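Local coordinates for lipoprotein (Leptospira interrogans serogroup Icterohaemorrhagiae serovar copenhageni, PDB 6OE6) that is of unknown function but, as a lipoprotein, is probably anchored to a membrane of this pathogenic spirochaete by a lipid at its N-terminus, at residues G14-V19 with Y110-A115; T70-S75 with Q96-S101. All coordinates share one frame; numbering follows the deposited sequence.

Interaction 1 (G14-V19 with Y110-A115)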
# COMPACT_ATOMS: atom_id res chain seq x y z
N GLY A 14 -2.11 -1.66 13.93
CA GLY A 14 -0.89 -2.04 13.24
C GLY A 14 -0.24 -0.86 12.54
O GLY A 14 -0.67 0.28 12.66
N GLU A 15 0.82 -1.16 11.79
CA GLU A 15 1.59 -0.12 11.13
C GLU A 15 1.95 -0.54 9.72
O GLU A 15 2.35 -1.69 9.50
CB GLU A 15 2.90 0.19 11.87
CG GLU A 15 2.74 0.95 13.17
CD GLU A 15 4.08 1.19 13.86
OE1 GLU A 15 5.00 0.35 13.69
OE2 GLU A 15 4.21 2.22 14.56
N PHE A 16 1.86 0.40 8.77
CA PHE A 16 2.37 0.21 7.41
C PHE A 16 3.71 0.92 7.24
O PHE A 16 3.92 2.02 7.77
CB PHE A 16 1.40 0.76 6.36
CG PHE A 16 0.12 -0.02 6.24
CD1 PHE A 16 0.05 -1.12 5.40
CD2 PHE A 16 -1.02 0.36 6.94
CE1 PHE A 16 -1.13 -1.86 5.25
CE2 PHE A 16 -2.21 -0.34 6.81
CZ PHE A 16 -2.27 -1.48 5.97
N GLY A 17 4.63 0.27 6.51
CA GLY A 17 5.89 0.88 6.15
C GLY A 17 6.13 0.69 4.67
O GLY A 17 5.60 -0.23 4.05
N TRP A 18 6.96 1.58 4.09
CA TRP A 18 7.12 1.63 2.65
C TRP A 18 8.56 1.89 2.26
O TRP A 18 9.30 2.57 2.97
CB TRP A 18 6.24 2.73 2.03
CG TRP A 18 4.85 2.74 2.60
CD1 TRP A 18 4.46 3.29 3.80
CD2 TRP A 18 3.68 2.15 2.03
NE1 TRP A 18 3.12 3.08 3.99
CE2 TRP A 18 2.62 2.39 2.92
CE3 TRP A 18 3.44 1.44 0.85
CZ2 TRP A 18 1.32 1.93 2.67
CZ3 TRP A 18 2.15 1.00 0.60
CH2 TRP A 18 1.11 1.25 1.50
N VAL A 19 8.94 1.37 1.09
CA VAL A 19 10.19 1.76 0.44
C VAL A 19 9.97 1.67 -1.06
O VAL A 19 9.22 0.82 -1.53
CB VAL A 19 11.40 0.90 0.91
CG1 VAL A 19 11.20 -0.58 0.57
CG2 VAL A 19 12.68 1.41 0.28
N TYR A 110 -5.40 4.45 -4.64
CA TYR A 110 -5.48 3.04 -4.28
C TYR A 110 -5.75 2.87 -2.80
O TYR A 110 -5.38 3.71 -1.98
CB TYR A 110 -4.15 2.29 -4.61
CG TYR A 110 -3.90 2.26 -6.11
CD1 TYR A 110 -4.40 1.20 -6.88
CD2 TYR A 110 -3.23 3.31 -6.75
CE1 TYR A 110 -4.23 1.17 -8.24
CE2 TYR A 110 -3.04 3.28 -8.12
CZ TYR A 110 -3.55 2.20 -8.85
OH TYR A 110 -3.39 2.14 -10.21
N LEU A 111 -6.38 1.73 -2.48
CA LEU A 111 -6.75 1.36 -1.12
C LEU A 111 -6.24 -0.05 -0.89
O LEU A 111 -6.66 -0.99 -1.59
CB LEU A 111 -8.27 1.43 -0.92
CG LEU A 111 -8.82 1.01 0.45
CD1 LEU A 111 -8.28 1.95 1.54
CD2 LEU A 111 -10.35 0.98 0.43
N LEU A 112 -5.37 -0.20 0.09
CA LEU A 112 -4.79 -1.50 0.44
C LEU A 112 -5.45 -1.93 1.75
O LEU A 112 -5.43 -1.17 2.72
CB LEU A 112 -3.27 -1.37 0.62
CG LEU A 112 -2.49 -2.55 1.21
CD1 LEU A 112 -2.66 -3.81 0.34
CD2 LEU A 112 -1.02 -2.13 1.30
N LYS A 113 -6.05 -3.12 1.76
CA LYS A 113 -6.70 -3.65 2.95
C LYS A 113 -5.95 -4.89 3.41
O LYS A 113 -5.43 -5.65 2.59
CB LYS A 113 -8.15 -4.04 2.67
CG LYS A 113 -9.08 -2.86 2.25
CD LYS A 113 -10.47 -3.37 2.01
CE LYS A 113 -11.36 -2.29 1.41
NZ LYS A 113 -12.76 -2.76 1.38
N VAL A 114 -5.92 -5.10 4.72
CA VAL A 114 -5.31 -6.28 5.32
C VAL A 114 -6.40 -7.06 6.05
O VAL A 114 -7.14 -6.49 6.85
CB VAL A 114 -4.17 -5.92 6.29
CG1 VAL A 114 -3.63 -7.22 6.97
CG2 VAL A 114 -3.04 -5.14 5.60
N ALA A 115 -6.52 -8.36 5.74
CA ALA A 115 -7.51 -9.22 6.37
C ALA A 115 -6.81 -10.32 7.14
O ALA A 115 -5.82 -10.89 6.67
CB ALA A 115 -8.45 -9.83 5.34

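Interaction 2 (T70-S75 with Q96-S101). With NA (sodium ion), chain C; FMT (formic acid), chain D.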
# COMPACT_ATOMS: atom_id res chain seq x y z
N THR A 70 -4.42 -15.11 6.09
CA THR A 70 -4.17 -13.68 5.92
C THR A 70 -4.27 -13.32 4.45
O THR A 70 -3.79 -14.06 3.58
CB THR A 70 -2.80 -13.30 6.48
OG1 THR A 70 -2.67 -13.81 7.81
CG2 THR A 70 -2.62 -11.81 6.53
N TYR A 71 -4.91 -12.19 4.15
CA TYR A 71 -5.02 -11.71 2.78
C TYR A 71 -4.76 -10.21 2.76
O TYR A 71 -4.97 -9.51 3.75
CB TYR A 71 -6.41 -11.96 2.17
CG TYR A 71 -6.73 -13.42 1.90
CD1 TYR A 71 -6.54 -13.97 0.64
CD2 TYR A 71 -7.23 -14.23 2.90
CE1 TYR A 71 -6.83 -15.29 0.38
CE2 TYR A 71 -7.53 -15.56 2.65
CZ TYR A 71 -7.32 -16.08 1.39
OH TYR A 71 -7.62 -17.40 1.13
N VAL A 72 -4.31 -9.73 1.60
CA VAL A 72 -4.43 -8.32 1.27
C VAL A 72 -5.31 -8.20 0.05
O VAL A 72 -5.43 -9.13 -0.75
CB VAL A 72 -3.07 -7.65 1.01
CG1 VAL A 72 -2.23 -7.68 2.30
CG2 VAL A 72 -2.34 -8.35 -0.15
N SER A 73 -5.93 -7.02 -0.10
CA SER A 73 -6.55 -6.65 -1.36
C SER A 73 -6.12 -5.24 -1.71
O SER A 73 -5.81 -4.41 -0.84
CB SER A 73 -8.08 -6.75 -1.29
OG SER A 73 -8.62 -5.66 -0.58
N LEU A 74 -6.04 -4.98 -3.00
CA LEU A 74 -5.81 -3.64 -3.48
C LEU A 74 -7.01 -3.24 -4.32
O LEU A 74 -7.52 -4.04 -5.11
CB LEU A 74 -4.52 -3.59 -4.30
CG LEU A 74 -4.01 -2.18 -4.62
CD1 LEU A 74 -3.54 -1.46 -3.34
CD2 LEU A 74 -2.80 -2.31 -5.58
N SER A 75 -7.48 -2.02 -4.12
CA SER A 75 -8.59 -1.47 -4.87
C SER A 75 -8.14 -0.19 -5.56
O SER A 75 -7.36 0.58 -5.00
CB SER A 75 -9.78 -1.14 -3.94
OG SER A 75 -10.25 -2.31 -3.27
N GLN A 96 6.26 -10.55 13.12
CA GLN A 96 4.83 -10.22 13.12
C GLN A 96 4.50 -9.30 11.94
O GLN A 96 3.87 -8.25 12.09
CB GLN A 96 4.40 -9.59 14.45
CG GLN A 96 4.62 -10.50 15.65
CD GLN A 96 3.99 -9.94 16.93
OE1 GLN A 96 3.08 -9.10 16.87
NE2 GLN A 96 4.47 -10.40 18.08
N THR A 97 4.95 -9.70 10.75
CA THR A 97 4.79 -8.89 9.55
C THR A 97 4.31 -9.73 8.38
O THR A 97 4.41 -10.96 8.38
CB THR A 97 6.12 -8.20 9.17
OG1 THR A 97 7.15 -9.18 9.00
CG2 THR A 97 6.55 -7.17 10.24
N ILE A 98 3.72 -9.03 7.39
CA ILE A 98 3.63 -9.48 6.01
C ILE A 98 4.26 -8.39 5.16
O ILE A 98 4.40 -7.24 5.58
CB ILE A 98 2.18 -9.75 5.57
CG1 ILE A 98 1.30 -8.53 5.86
CG2 ILE A 98 1.63 -11.03 6.24
CD1 ILE A 98 -0.10 -8.59 5.25
N GLU A 99 4.67 -8.77 3.94
CA GLU A 99 5.33 -7.83 3.03
C GLU A 99 4.80 -8.07 1.62
O GLU A 99 4.45 -9.20 1.27
CB GLU A 99 6.86 -8.02 3.03
CG GLU A 99 7.63 -7.38 4.23
CD GLU A 99 9.05 -7.95 4.43
OE1 GLU A 99 9.17 -9.04 5.05
OE2 GLU A 99 10.04 -7.31 4.00
N GLY A 100 4.79 -7.02 0.80
CA GLY A 100 4.46 -7.21 -0.60
C GLY A 100 4.96 -6.03 -1.40
O GLY A 100 5.66 -5.16 -0.89
N SER A 101 4.62 -6.02 -2.70
CA SER A 101 5.06 -4.91 -3.53
C SER A 101 4.19 -4.82 -4.78
O SER A 101 3.58 -5.81 -5.23
CB SER A 101 6.55 -5.03 -3.90
OG SER A 101 6.81 -6.18 -4.71
NA NA C . 2.65 -7.41 -6.94
C FMT D . 1.41 -7.90 -2.73
O1 FMT D . 2.49 -8.29 -3.18
O2 FMT D . 1.17 -7.92 -1.53
O HOH W 1 1.80 -8.80 -5.61

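Interaction 1 (G14-V19 with Y110-A115)
F16 and W18 reach from strand 15-19 toward strand 110-115, where one methyl of L112 touches both rings. L112 CD2 lies 4.0 Å from F16 CE1 and equally 4.0 Å from W18 CH2, meeting each ring obliquely, and seen from it these two atoms lie nearly at right angles to each other. The leucine is carried there by its first torsion, which sets CG opposite the backbone N (chi1 170°), and its side chain runs past that of W18 in the opposite sense. F16 and V114 approach from opposing strands, with V114 CG2 set obliquely against CE1 and CZ, 3.8 Å from F16 CZ, so the far end of the phenyl ring spans two residues on the same face of strand 110-115. W18 starts out less directly, and its long indole is what brings CH2 to the leucine. W18 NE1 is hydrogen-bonded to T42 O, while V124 packs on both aromatic side chains. The strand axes approach no closer than 10.7 Å, a spacing that suits large rings facing branched aliphatic groups. With all four touching side chains buried and all contacts between the segments apolar, cohesion here rests on dispersion forces and the exclusion of water.

Interaction 2 (T70-S75 with Q96-S101)
Two facing beta-sheets close over each other here, and I98 bridges them from strand 97-101 to strand 70-75. Its CD1 comes to 3.8 Å from V72 CG1 and lies 4.3 Å from T70 CG2, so the tip of the isoleucine meets methyls of two alternate residues on the opposing strand. In I98 the CG1 branch sits between the backbone N and the carbonyl carbon (chi1 53°) and then extends almost straight (chi2 170°), giving CD1 the reach to cross from one sheet to the other. I98 and V72 run alongside one another in opposing senses, and they touch through their methyl ends, whereas T70 offers its methyl and keeps its hydroxyl for a weak hydrogen bond from T70 OG1 to A68 O. A beta-branched residue suits all three places, being at home in an extended backbone while presenting a methyl to the interior.

Further along, a formic acid molecule, probably from the crystallisation liquor, lies between the strands. S101 N donates to its O1 at 3.1 Å (157° at the hydrogen). G100, without a side chain, leaves room for the formic acid beside its CA, which is 3.4 Å from the same O1. On the other strand V72 CG2 approaches O2 of the formic acid at 3.8 Å. Water 1 donates to O1 and also coordinates a sodium ion, which S101 O binds at 2.5 Å. The formic acid is also hydrogen-bonded to Y56 OH and K89 NZ.

The strand containing 70-75 lies between strands 108-116 and 81-89 in its mixed sheet. Strand 97-102 is an outermost strand of the antiparallel sheet, beside strand 53-59, whose Y58 touches I98 and whose Y56 touches V72.

How the interactions relate
Both interactions join the same two sheets across the interior, and each pairs one strand of the antiparallel sheet with one of the mixed sheet. In the mixed sheet strands 70-77 and 108-116 are neighbours, joined by probable backbone hydrogen bonds, A115 N to Y71 O and S75 N to L111 O. The centre of interaction 1 is about 4 Å from the chain centre, and it sets aromatic rings on aliphatic groups. The centre of interaction 2 is about 8 Å from the chain centre; its touching side chains are also buried but purely aliphatic, and its strand end meets formic acid, water and sodium. L112 packs on V72, linking the two contacts, and along the sequence interaction 2 is nested within the loop that interaction 1 closes.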